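Local coordinates for D-mannose isomerase (Marinomonas mediterranea, PDB 5X32), which catalyses the reversible isomerization of D-mannose to D-fructose and, less efficiently, acts on D-lyxose, but cannot use D-glucose, at residues F148-N151 against Y156-E159; N205-Q210 against T253-L258; V139-L144 against P193-R198. All coordinates share one frame; numbering follows the deposited sequence.

Contact 1 (F148-N151 against Y156-E159); sequences FWEN and YLDE
W149 and Y156 face each other as a non-hydrogen-bonded pair of an antiparallel beta hairpin, with CA atoms 4.7 Å apart and both side chains on the same side of the sheet. The aromatic part is an edge-to-face stack. The benzo edge of the W149 indole points at the face of Y156, with CE3 above the middle of the phenol ring and 3.6 Å from Y156 CZ. The centroids of the two six-membered rings are 4.8 Å apart and the planes are inclined by 60°. W149 CG lies anti to the backbone N (chi1 180°), which carries the indole out over this face. At its other end W149 NE1 donates to N151 OD1 (3.1 Å), tying the indole to the residue just beyond its strand. Replaced by an alanine, Y156 would lose its ring, and the W149 indole would probably be freer to turn and R198 short of a weak hydrogen-bond partner. Backbone polar contact is limited to one bond, L157 N to F148 O (3.2 Å, N-H...O angle 162°), and the same carbonyl oxygen receives a CA-H contact from Y156. Apolar packing sits around L157: its CD1 meets F148 CD1 at 3.7 Å, while CD2 lies across CG and the carboxyl carbon of E150. The E150 carboxylate is engaged outside the hairpin, in a salt bridge with R171. Strand 149-150 forms the outer edge of a sheet; F148 packs on C112 and L115 of helix 112-127, and W149 and Y156 rest on L202 of helix 193-212.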
ATOM      1  N   PHE A 148      18.334   9.727   0.249  1.00 62.24           N
ATOM      2  CA  PHE A 148      17.583   9.142  -0.867  1.00 64.12           C
ATOM      3  C   PHE A 148      17.089  10.178  -1.863  1.00 67.81           C
ATOM      4  O   PHE A 148      16.917   9.874  -3.045  1.00 65.68           O
ATOM      5  CB  PHE A 148      16.390   8.324  -0.365  1.00 57.22           C
ATOM      6  CG  PHE A 148      16.784   7.087   0.357  1.00 62.18           C
ATOM      7  CD1 PHE A 148      16.865   5.878  -0.315  1.00 60.84           C
ATOM      8  CD2 PHE A 148      17.113   7.133   1.711  1.00 65.10           C
ATOM      9  CE1 PHE A 148      17.257   4.725   0.359  1.00 67.00           C
ATOM     10  CE2 PHE A 148      17.506   5.995   2.387  1.00 58.54           C
ATOM     11  CZ  PHE A 148      17.578   4.788   1.717  1.00 60.49           C
ATOM     12  N   TRP A 149      16.848  11.393  -1.383  1.00 67.21           N
ATOM     13  CA  TRP A 149      16.270  12.414  -2.231  1.00 66.30           C
ATOM     14  C   TRP A 149      17.210  12.760  -3.372  1.00 62.23           C
ATOM     15  O   TRP A 149      18.384  13.008  -3.168  1.00 64.76           O
ATOM     16  CB  TRP A 149      15.930  13.663  -1.427  1.00 67.08           C
ATOM     17  CG  TRP A 149      15.337  14.731  -2.277  1.00 70.16           C
ATOM     18  CD1 TRP A 149      15.792  16.003  -2.414  1.00 73.96           C
ATOM     19  CD2 TRP A 149      14.187  14.621  -3.130  1.00 72.93           C
ATOM     20  NE1 TRP A 149      15.001  16.700  -3.291  1.00 72.39           N
ATOM     21  CE2 TRP A 149      14.005  15.877  -3.746  1.00 73.80           C
ATOM     22  CE3 TRP A 149      13.289  13.588  -3.428  1.00 68.99           C
ATOM     23  CZ2 TRP A 149      12.963  16.131  -4.644  1.00 68.44           C
ATOM     24  CZ3 TRP A 149      12.255  13.845  -4.326  1.00 70.57           C
ATOM     25  CH2 TRP A 149      12.101  15.110  -4.914  1.00 68.94           C
ATOM     26  N   GLU A 150      16.692  12.734  -4.587  1.00 59.30           N
ATOM     27  CA  GLU A 150      17.516  13.019  -5.744  1.00 65.91           C
ATOM     28  C   GLU A 150      16.954  14.248  -6.452  1.00 68.57           C
ATOM     29  O   GLU A 150      16.222  14.138  -7.442  1.00 65.02           O
ATOM     30  CB  GLU A 150      17.566  11.818  -6.676  1.00 64.03           C
ATOM     31  CG  GLU A 150      18.642  10.831  -6.334  1.00 61.48           C
ATOM     32  CD  GLU A 150      18.819   9.777  -7.414  1.00 72.49           C
ATOM     33  OE1 GLU A 150      17.827   9.098  -7.772  1.00 68.65           O
ATOM     34  OE2 GLU A 150      19.962   9.600  -7.885  1.00 79.71           O
ATOM     35  N   ASN A 151      17.308  15.415  -5.923  1.00 75.12           N
ATOM     36  CA  ASN A 151      16.725  16.682  -6.336  1.00 71.78           C
ATOM     37  C   ASN A 151      16.721  16.965  -7.834  1.00 67.50           C
ATOM     38  O   ASN A 151      15.803  17.618  -8.329  1.00 68.03           O
ATOM     39  CB  ASN A 151      17.426  17.828  -5.615  1.00 73.99           C
ATOM     40  CG  ASN A 151      16.600  19.102  -5.629  1.00 77.45           C
ATOM     41  OD1 ASN A 151      15.825  19.373  -4.705  1.00 74.77           O
ATOM     42  ND2 ASN A 151      16.762  19.895  -6.685  1.00 75.40           N
ATOM     43  N   TYR A 156      13.016   9.779  -5.487  1.00 66.08           N
ATOM     44  CA  TYR A 156      13.860   9.091  -4.518  1.00 58.73           C
ATOM     45  C   TYR A 156      14.451   7.846  -5.164  1.00 58.26           C
ATOM     46  O   TYR A 156      13.763   7.118  -5.888  1.00 55.52           O
ATOM     47  CB  TYR A 156      13.069   8.689  -3.286  1.00 58.20           C
ATOM     48  CG  TYR A 156      12.582   9.812  -2.413  1.00 60.93           C
ATOM     49  CD1 TYR A 156      13.378  10.321  -1.396  1.00 61.21           C
ATOM     50  CD2 TYR A 156      11.311  10.347  -2.585  1.00 60.77           C
ATOM     51  CE1 TYR A 156      12.925  11.333  -0.576  1.00 61.06           C
ATOM     52  CE2 TYR A 156      10.849  11.362  -1.772  1.00 61.45           C
ATOM     53  CZ  TYR A 156      11.661  11.850  -0.769  1.00 63.77           C
ATOM     54  OH  TYR A 156      11.202  12.862   0.042  1.00 64.77           O
ATOM     55  N   LEU A 157      15.728   7.601  -4.912  1.00 56.50           N
ATOM     56  CA  LEU A 157      16.324   6.345  -5.332  1.00 64.02           C
ATOM     57  C   LEU A 157      15.847   5.176  -4.433  1.00 65.54           C
ATOM     58  O   LEU A 157      15.110   5.374  -3.458  1.00 51.44           O
ATOM     59  CB  LEU A 157      17.843   6.472  -5.357  1.00 65.41           C
ATOM     60  CG  LEU A 157      18.575   6.806  -4.070  1.00 61.26           C
ATOM     61  CD1 LEU A 157      18.987   5.529  -3.362  1.00 65.11           C
ATOM     62  CD2 LEU A 157      19.763   7.627  -4.433  1.00 60.91           C
ATOM     63  N   ASP A 158      16.245   3.956  -4.763  1.00 61.13           N
ATOM     64  CA  ASP A 158      15.571   2.842  -4.144  1.00 67.55           C
ATOM     65  C   ASP A 158      16.257   2.344  -2.883  1.00 72.71           C
ATOM     66  O   ASP A 158      15.629   2.286  -1.821  1.00 71.24           O
ATOM     67  CB  ASP A 158      15.424   1.701  -5.150  1.00 73.08           C
ATOM     68  CG  ASP A 158      14.688   0.506  -4.566  1.00 86.55           C
ATOM     69  OD1 ASP A 158      13.816   0.711  -3.686  1.00 92.33           O
ATOM     70  OD2 ASP A 158      14.968  -0.638  -4.992  1.00 91.31           O
ATOM     71  N   GLU A 159      17.529   1.983  -2.982  1.00 70.56           N
ATOM     72  CA  GLU A 159      18.191   1.408  -1.826  1.00 72.80           C
ATOM     73  C   GLU A 159      19.668   1.774  -1.706  1.00 73.67           C
ATOM     74  O   GLU A 159      20.384   1.914  -2.703  1.00 71.83           O
ATOM     75  CB  GLU A 159      18.009  -0.111  -1.813  1.00 75.01           C
ATOM     76  CG  GLU A 159      18.676  -0.841  -2.940  1.00 78.67           C
ATOM     77  CD  GLU A 159      18.930  -2.290  -2.594  1.00 82.77           C
ATOM     78  OE1 GLU A 159      19.989  -2.588  -1.989  1.00 75.74           O
ATOM     79  OE2 GLU A 159      18.058  -3.125  -2.910  1.00 90.19           O
TER

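Contact 2 (N205-Q210 against T253-L258)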
ATOM      1  N   ASN A 205       6.046  13.792 -11.063  1.00 55.53           N
ATOM      2  CA  ASN A 205       7.210  13.156 -11.664  1.00 58.85           C
ATOM      3  C   ASN A 205       7.024  11.726 -12.129  1.00 62.09           C
ATOM      4  O   ASN A 205       7.626  11.303 -13.129  1.00 64.50           O
ATOM      5  CB  ASN A 205       8.378  13.238 -10.705  1.00 58.34           C
ATOM      6  CG  ASN A 205       9.049  14.565 -10.793  1.00 64.82           C
ATOM      7  OD1 ASN A 205       9.224  15.072 -11.902  1.00 57.99           O
ATOM      8  ND2 ASN A 205       9.417  15.155  -9.654  1.00 65.57           N
ATOM      9  N   ILE A 206       6.164  10.992 -11.436  1.00 55.91           N
ATOM     10  CA  ILE A 206       5.942   9.603 -11.784  1.00 54.46           C
ATOM     11  C   ILE A 206       4.816   9.539 -12.813  1.00 56.64           C
ATOM     12  O   ILE A 206       4.963   8.933 -13.886  1.00 53.42           O
ATOM     13  CB  ILE A 206       5.606   8.753 -10.537  1.00 58.06           C
ATOM     14  CG1 ILE A 206       6.807   8.707  -9.596  1.00 54.61           C
ATOM     15  CG2 ILE A 206       5.216   7.351 -10.945  1.00 52.97           C
ATOM     16  CD1 ILE A 206       7.971   7.965 -10.182  1.00 59.00           C
ATOM     17  N   CYS A 207       3.704  10.193 -12.495  1.00 51.70           N
ATOM     18  CA  CYS A 207       2.530  10.130 -13.346  1.00 55.49           C
ATOM     19  C   CYS A 207       2.594  10.984 -14.609  1.00 56.99           C
ATOM     20  O   CYS A 207       1.878  10.703 -15.557  1.00 57.59           O
ATOM     21  CB  CYS A 207       1.299  10.539 -12.543  1.00 54.28           C
ATOM     22  SG  CYS A 207       0.863   9.324 -11.320  1.00 61.80           S
ATOM     23  N   GLN A 208       3.436  12.014 -14.643  1.00 59.36           N
ATOM     24  CA  GLN A 208       3.613  12.735 -15.895  1.00 61.08           C
ATOM     25  C   GLN A 208       4.947  12.424 -16.545  1.00 60.99           C
ATOM     26  O   GLN A 208       4.983  11.773 -17.592  1.00 55.39           O
ATOM     27  CB  GLN A 208       3.454  14.232 -15.685  1.00 58.56           C
ATOM     28  CG  GLN A 208       2.007  14.567 -15.671  1.00 68.86           C
ATOM     29  CD  GLN A 208       1.705  16.041 -15.754  1.00 71.13           C
ATOM     30  OE1 GLN A 208       2.416  16.856 -15.198  1.00 67.73           O
ATOM     31  NE2 GLN A 208       0.621  16.387 -16.461  1.00 77.26           N
ATOM     32  N   LYS A 209       6.040  12.836 -15.898  1.00 63.00           N
ATOM     33  CA  LYS A 209       7.344  12.727 -16.534  1.00 60.99           C
ATOM     34  C   LYS A 209       7.715  11.281 -16.798  1.00 65.20           C
ATOM     35  O   LYS A 209       7.880  10.894 -17.953  1.00 66.34           O
ATOM     36  CB  LYS A 209       8.443  13.355 -15.706  1.00 58.89           C
ATOM     37  CG  LYS A 209       9.793  13.186 -16.391  1.00 60.72           C
ATOM     38  CD  LYS A 209      10.867  14.039 -15.744  1.00 63.62           C
ATOM     39  CE  LYS A 209      11.059  13.710 -14.255  1.00 61.75           C
ATOM     40  NZ  LYS A 209      12.492  13.767 -13.855  1.00 60.11           N
ATOM     41  N   GLN A 210       7.841  10.479 -15.745  1.00 62.56           N
ATOM     42  CA  GLN A 210       8.248   9.088 -15.940  1.00 64.92           C
ATOM     43  C   GLN A 210       7.258   8.283 -16.774  1.00 60.74           C
ATOM     44  O   GLN A 210       7.659   7.368 -17.490  1.00 60.55           O
ATOM     45  CB  GLN A 210       8.483   8.396 -14.598  1.00 65.43           C
ATOM     46  CG  GLN A 210       9.636   8.996 -13.833  1.00 62.78           C
ATOM     47  CD  GLN A 210      10.873   9.123 -14.694  1.00 62.26           C
ATOM     48  OE1 GLN A 210      11.412  10.208 -14.850  1.00 66.81           O
ATOM     49  NE2 GLN A 210      11.340   8.009 -15.245  1.00 62.09           N
ATOM     50  N   THR A 253      -3.883   1.726 -11.077  1.00 50.61           N
ATOM     51  CA  THR A 253      -5.122   2.088 -10.378  1.00 51.20           C
ATOM     52  C   THR A 253      -4.808   2.686  -9.018  1.00 49.15           C
ATOM     53  O   THR A 253      -5.508   3.595  -8.544  1.00 48.68           O
ATOM     54  CB  THR A 253      -6.075   0.876 -10.223  1.00 49.22           C
ATOM     55  OG1 THR A 253      -5.426  -0.157  -9.470  1.00 46.17           O
ATOM     56  CG2 THR A 253      -6.472   0.321 -11.601  1.00 42.54           C
ATOM     57  N   GLU A 254      -3.712   2.223  -8.423  1.00 52.83           N
ATOM     58  CA  GLU A 254      -3.275   2.760  -7.139  1.00 55.04           C
ATOM     59  C   GLU A 254      -2.916   4.226  -7.350  1.00 51.33           C
ATOM     60  O   GLU A 254      -3.362   5.103  -6.610  1.00 51.45           O
ATOM     61  CB  GLU A 254      -2.086   1.967  -6.604  1.00 54.79           C
ATOM     62  CG  GLU A 254      -1.393   2.562  -5.399  1.00 58.51           C
ATOM     63  CD  GLU A 254      -1.014   1.516  -4.378  1.00 63.09           C
ATOM     64  OE1 GLU A 254      -0.334   0.529  -4.753  1.00 60.55           O
ATOM     65  OE2 GLU A 254      -1.368   1.699  -3.194  1.00 72.74           O
ATOM     66  N   TRP A 255      -2.184   4.494  -8.423  1.00 50.06           N
ATOM     67  CA  TRP A 255      -1.887   5.874  -8.776  1.00 52.32           C
ATOM     68  C   TRP A 255      -3.132   6.715  -9.053  1.00 53.34           C
ATOM     69  O   TRP A 255      -3.212   7.843  -8.594  1.00 54.98           O
ATOM     70  CB  TRP A 255      -0.972   5.936  -9.983  1.00 52.89           C
ATOM     71  CG  TRP A 255       0.470   5.886  -9.636  1.00 50.84           C
ATOM     72  CD1 TRP A 255       1.372   4.941 -10.012  1.00 46.53           C
ATOM     73  CD2 TRP A 255       1.188   6.839  -8.844  1.00 45.36           C
ATOM     74  NE1 TRP A 255       2.610   5.253  -9.513  1.00 47.22           N
ATOM     75  CE2 TRP A 255       2.523   6.412  -8.790  1.00 49.43           C
ATOM     76  CE3 TRP A 255       0.831   8.021  -8.187  1.00 46.73           C
ATOM     77  CZ2 TRP A 255       3.507   7.117  -8.093  1.00 57.81           C
ATOM     78  CZ3 TRP A 255       1.812   8.735  -7.507  1.00 54.86           C
ATOM     79  CH2 TRP A 255       3.133   8.277  -7.459  1.00 56.32           C
ATOM     80  N   ALA A 256      -4.092   6.187  -9.803  1.00 48.74           N
ATOM     81  CA  ALA A 256      -5.364   6.888  -9.968  1.00 51.83           C
ATOM     82  C   ALA A 256      -5.915   7.344  -8.614  1.00 51.37           C
ATOM     83  O   ALA A 256      -6.321   8.506  -8.426  1.00 52.19           O
ATOM     84  CB  ALA A 256      -6.371   5.994 -10.680  1.00 47.23           C
ATOM     85  N   LYS A 257      -5.907   6.422  -7.660  1.00 49.66           N
ATOM     86  CA  LYS A 257      -6.392   6.739  -6.324  1.00 53.78           C
ATOM     87  C   LYS A 257      -5.588   7.876  -5.690  1.00 56.61           C
ATOM     88  O   LYS A 257      -6.158   8.830  -5.149  1.00 58.52           O
ATOM     89  CB  LYS A 257      -6.339   5.515  -5.414  1.00 53.72           C
ATOM     90  CG  LYS A 257      -6.643   5.856  -3.951  1.00 58.19           C
ATOM     91  CD  LYS A 257      -6.687   4.625  -3.100  1.00 53.84           C
ATOM     92  CE  LYS A 257      -5.387   3.865  -3.238  1.00 52.85           C
ATOM     93  NZ  LYS A 257      -4.370   4.187  -2.210  1.00 57.64           N
ATOM     94  N   LEU A 258      -4.266   7.754  -5.723  1.00 54.29           N
ATOM     95  CA  LEU A 258      -3.417   8.790  -5.144  1.00 54.61           C
ATOM     96  C   LEU A 258      -3.683  10.164  -5.798  1.00 55.50           C
ATOM     97  O   LEU A 258      -3.830  11.162  -5.102  1.00 58.03           O
ATOM     98  CB  LEU A 258      -1.943   8.381  -5.262  1.00 48.25           C
ATOM     99  CG  LEU A 258      -1.634   7.154  -4.374  1.00 56.48           C
ATOM    100  CD1 LEU A 258      -0.255   6.571  -4.640  1.00 54.01           C
ATOM    101  CD2 LEU A 258      -1.784   7.468  -2.875  1.00 50.68           C
TER
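W255 places this contact beside the proposed catalytic site: its side chain lies about 5 Å from that of H251, a proton donor/acceptor by similarity, and its indole takes a cysteine sulfur-aromatic contact from C207 together with packing from I206. The sulfur approaches the benzo ring obliquely, with C207 SG 3.4 Å from W255 CE3 and 3.9 Å from the centroid of the six-membered ring, 32° off the ring normal. I206 comes to the same side of the indole plane but further toward the nitrogen. Its CG2 branch does most of the touching, at 3.3 Å from W255 CZ2 and 3.6 Å from W255 NE1, whereas the end of the CG1 arm, CD1, leads away. The CG2 branch lies anti to the I206 backbone N, which turns it onto the indole. L258, one turn along from W255 on its helix, sets CD1 against the other side of the ring, so the indole is sandwiched between the two helices' side chains. The segment 205-210 contains a wider pi-type turn, with Q210 N bonded to N205 O at 2.8 Å. No hydrogen bond crosses, and the joint is buried and apolar. It bridges helix 193-212 and helix 249-265 of the alpha-helical barrel common to this epimerase family, with M177 of helix 173-190 and V219 of a loop also packing on W255, and L155 of strand 155-160 on I206.

Contact 3 (V139-L144 against P193-R198)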
ATOM      1  N   VAL A 139      12.080  13.550  11.592  1.00 62.01           N
ATOM      2  CA  VAL A 139      13.421  12.976  11.567  1.00 62.49           C
ATOM      3  C   VAL A 139      13.577  12.122  10.320  1.00 67.95           C
ATOM      4  O   VAL A 139      14.545  12.262   9.567  1.00 67.74           O
ATOM      5  CB  VAL A 139      13.732  12.078  12.784  1.00 66.26           C
ATOM      6  CG1 VAL A 139      15.109  11.405  12.597  1.00 53.04           C
ATOM      7  CG2 VAL A 139      13.661  12.857  14.090  1.00 60.47           C
ATOM      8  N   THR A 140      12.584  11.264  10.085  1.00 67.30           N
ATOM      9  CA  THR A 140      12.697  10.262   9.036  1.00 64.41           C
ATOM     10  C   THR A 140      12.730  10.927   7.674  1.00 62.53           C
ATOM     11  O   THR A 140      13.530  10.554   6.794  1.00 61.37           O
ATOM     12  CB  THR A 140      11.552   9.256   9.123  1.00 65.89           C
ATOM     13  OG1 THR A 140      11.500   8.738  10.459  1.00 67.44           O
ATOM     14  CG2 THR A 140      11.776   8.108   8.147  1.00 61.20           C
ATOM     15  N   TYR A 141      11.924  11.968   7.533  1.00 60.63           N
ATOM     16  CA  TYR A 141      11.935  12.728   6.297  1.00 66.46           C
ATOM     17  C   TYR A 141      13.361  13.218   6.006  1.00 70.01           C
ATOM     18  O   TYR A 141      13.838  13.097   4.872  1.00 70.30           O
ATOM     19  CB  TYR A 141      10.943  13.904   6.370  1.00 64.35           C
ATOM     20  CG  TYR A 141      10.841  14.670   5.077  1.00 69.34           C
ATOM     21  CD1 TYR A 141      11.689  15.734   4.810  1.00 71.05           C
ATOM     22  CD2 TYR A 141       9.913  14.316   4.108  1.00 68.66           C
ATOM     23  CE1 TYR A 141      11.601  16.432   3.623  1.00 73.97           C
ATOM     24  CE2 TYR A 141       9.815  15.006   2.922  1.00 64.31           C
ATOM     25  CZ  TYR A 141      10.660  16.063   2.678  1.00 72.52           C
ATOM     26  OH  TYR A 141      10.575  16.756   1.484  1.00 71.75           O
ATOM     27  N   ASP A 142      14.082  13.675   7.033  1.00 68.43           N
ATOM     28  CA  ASP A 142      15.396  14.231   6.747  1.00 70.08           C
ATOM     29  C   ASP A 142      16.410  13.142   6.463  1.00 70.57           C
ATOM     30  O   ASP A 142      17.289  13.342   5.612  1.00 71.32           O
ATOM     31  CB  ASP A 142      15.891  15.130   7.887  1.00 71.52           C
ATOM     32  CG  ASP A 142      14.843  16.116   8.347  1.00 83.49           C
ATOM     33  OD1 ASP A 142      14.361  16.923   7.511  1.00 87.56           O
ATOM     34  OD2 ASP A 142      14.579  16.156   9.562  1.00 82.66           O
ATOM     35  N   LEU A 143      16.219  11.965   7.063  1.00 67.11           N
ATOM     36  CA  LEU A 143      17.058  10.830   6.725  1.00 62.74           C
ATOM     37  C   LEU A 143      16.947  10.579   5.232  1.00 72.54           C
ATOM     38  O   LEU A 143      17.944  10.322   4.552  1.00 73.35           O
ATOM     39  CB  LEU A 143      16.634   9.602   7.510  1.00 63.10           C
ATOM     40  CG  LEU A 143      17.292   8.290   7.092  1.00 66.81           C
ATOM     41  CD1 LEU A 143      18.782   8.304   7.335  1.00 71.95           C
ATOM     42  CD2 LEU A 143      16.672   7.148   7.870  1.00 64.97           C
ATOM     43  N   LEU A 144      15.744  10.788   4.710  1.00 69.91           N
ATOM     44  CA  LEU A 144      15.469  10.465   3.331  1.00 73.11           C
ATOM     45  C   LEU A 144      16.067  11.570   2.492  1.00 69.11           C
ATOM     46  O   LEU A 144      16.790  11.304   1.516  1.00 68.29           O
ATOM     47  CB  LEU A 144      13.954  10.338   3.155  1.00 72.73           C
ATOM     48  CG  LEU A 144      13.361   8.936   3.286  1.00 64.77           C
ATOM     49  CD1 LEU A 144      11.894   9.017   3.607  1.00 57.76           C
ATOM     50  CD2 LEU A 144      13.566   8.181   1.976  1.00 63.91           C
ATOM     51  N   PRO A 193       2.769  21.650   5.311  1.00 67.45           N
ATOM     52  CA  PRO A 193       2.591  21.720   3.851  1.00 69.55           C
ATOM     53  C   PRO A 193       3.815  21.302   3.030  1.00 69.25           C
ATOM     54  O   PRO A 193       3.728  21.132   1.804  1.00 74.18           O
ATOM     55  CB  PRO A 193       2.261  23.195   3.617  1.00 69.90           C
ATOM     56  CG  PRO A 193       2.911  23.906   4.733  1.00 69.65           C
ATOM     57  CD  PRO A 193       2.829  22.986   5.922  1.00 71.43           C
ATOM     58  N   LYS A 194       4.936  21.135   3.718  1.00 67.64           N
ATOM     59  CA  LYS A 194       6.180  20.639   3.141  1.00 69.60           C
ATOM     60  C   LYS A 194       5.922  19.270   2.510  1.00 69.13           C
ATOM     61  O   LYS A 194       6.320  18.962   1.368  1.00 65.37           O
ATOM     62  CB  LYS A 194       7.237  20.542   4.251  1.00 70.76           C
ATOM     63  CG  LYS A 194       8.612  20.011   3.882  1.00 67.95           C
ATOM     64  CD  LYS A 194       9.407  19.828   5.175  1.00 74.09           C
ATOM     65  CE  LYS A 194      10.736  20.559   5.151  1.00 81.87           C
ATOM     66  NZ  LYS A 194      11.321  20.645   6.523  1.00 85.46           N
ATOM     67  N   TYR A 195       5.259  18.444   3.303  1.00 62.99           N
ATOM     68  CA  TYR A 195       4.988  17.081   2.941  1.00 64.79           C
ATOM     69  C   TYR A 195       4.042  16.975   1.756  1.00 69.41           C
ATOM     70  O   TYR A 195       4.305  16.231   0.808  1.00 66.28           O
ATOM     71  CB  TYR A 195       4.415  16.359   4.146  1.00 64.17           C
ATOM     72  CG  TYR A 195       5.343  16.312   5.337  1.00 65.05           C
ATOM     73  CD1 TYR A 195       6.705  16.089   5.171  1.00 63.49           C
ATOM     74  CD2 TYR A 195       4.855  16.474   6.630  1.00 63.53           C
ATOM     75  CE1 TYR A 195       7.551  16.025   6.256  1.00 62.84           C
ATOM     76  CE2 TYR A 195       5.693  16.410   7.719  1.00 62.36           C
ATOM     77  CZ  TYR A 195       7.041  16.183   7.530  1.00 64.47           C
ATOM     78  OH  TYR A 195       7.883  16.108   8.619  1.00 66.23           O
ATOM     79  N   LEU A 196       2.957  17.742   1.800  1.00 70.26           N
ATOM     80  CA  LEU A 196       2.008  17.760   0.697  1.00 64.18           C
ATOM     81  C   LEU A 196       2.713  18.216  -0.568  1.00 66.00           C
ATOM     82  O   LEU A 196       2.440  17.689  -1.654  1.00 68.54           O
ATOM     83  CB  LEU A 196       0.804  18.646   1.016  1.00 62.01           C
ATOM     84  CG  LEU A 196      -0.250  18.770  -0.085  1.00 71.68           C
ATOM     85  CD1 LEU A 196      -0.711  17.405  -0.555  1.00 73.21           C
ATOM     86  CD2 LEU A 196      -1.444  19.566   0.420  1.00 74.49           C
ATOM     87  N   ASP A 197       3.638  19.167  -0.442  1.00 61.63           N
ATOM     88  CA  ASP A 197       4.334  19.648  -1.633  1.00 65.68           C
ATOM     89  C   ASP A 197       5.231  18.555  -2.224  1.00 66.47           C
ATOM     90  O   ASP A 197       5.310  18.373  -3.458  1.00 64.63           O
ATOM     91  CB  ASP A 197       5.149  20.896  -1.309  1.00 69.08           C
ATOM     92  CG  ASP A 197       4.271  22.117  -1.062  1.00 82.74           C
ATOM     93  OD1 ASP A 197       3.081  22.089  -1.457  1.00 81.16           O
ATOM     94  OD2 ASP A 197       4.758  23.090  -0.436  1.00 87.24           O
ATOM     95  N   ARG A 198       5.855  17.772  -1.353  1.00 65.66           N
ATOM     96  CA  ARG A 198       6.689  16.681  -1.850  1.00 68.97           C
ATOM     97  C   ARG A 198       5.800  15.584  -2.496  1.00 68.41           C
ATOM     98  O   ARG A 198       6.137  15.028  -3.553  1.00 60.65           O
ATOM     99  CB  ARG A 198       7.560  16.121  -0.720  1.00 60.60           C
ATOM    100  CG  ARG A 198       8.475  14.997  -1.132  1.00 64.19           C
ATOM    101  CD  ARG A 198       9.332  15.350  -2.326  1.00 68.01           C
ATOM    102  NE  ARG A 198      10.153  16.541  -2.115  1.00 71.33           N
ATOM    103  CZ  ARG A 198      11.384  16.512  -1.609  1.00 75.56           C
ATOM    104  NH1 ARG A 198      11.934  15.364  -1.240  1.00 73.26           N
ATOM    105  NH2 ARG A 198      12.065  17.632  -1.448  1.00 74.99           N
TER
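Y141 reaches from helix 133-147 across to helix 193-212 and meets Y195 and R198 there, one at its ring and the other at its hydroxyl. It contributes about half of the surface buried in the contact. The short helical segments are well separated, with axes 12.6 Å apart at closest approach and inclined at 41°, so the long side chains must span the distance. Y141 points toward the other helix because its first torsion (chi1 -176°) sets CG opposite the backbone N. Y195 presents the CD1-CE1 edge of its ring to the face of Y141 in an offset edge-to-face stack, in which the centroids are 5.3 Å apart and the planes tilted by 61°. Its CE1 is the leading atom, 3.6 Å from Y141 CD2, and the two side chains run in opposite senses. Y195 also packs on I137 and E138 of the same helix as Y141. R198 bends at its second and third torsions and lays its guanidinium under the phenol oxygen: Y141 OH stands over the middle of that flat group, 3.2 Å from R198 CZ. The nearby R198 NH1 and NH2 make no hydrogen bond with it, since an oxygen over the face is badly placed for N-H groups lying in the plane. NH2 is instead in a salt bridge with E145. At the solvent-exposed side K194 runs its aliphatic chain past Y141, K194 CD 4.3 Å from Y141 CE1. The chemistry is thus mainly aromatic and dispersive, with the arginine's charge probably balanced by E145; the oxygen of Y141, lying over the guanidinium plane, probably gains some electrostatic attraction without a directional bond.

Contacts 1 and 3 adjoin, their centres 13 Å apart: helix 133-147 runs directly into strand 149-150, and W149 N lies 2.9 Å from L144 O, a probable hydrogen bond across that junction. R198 of contact 3 is shared, its guanidinium making a cation-pi contact with W149 of contact 1 besides reaching Y156 OH. Contact 2 stands apart, with centres about 17 Å from contact 1 and 19 Å from contact 3, yet helix 193-212 serves both it and contact 3. Of the three, contact 2 comes nearest the proposed catalytic H251; in contact 1 the side chain of D158 is about 11 Å from that of H251. Contact 3 lies away from the proposed catalytic residues.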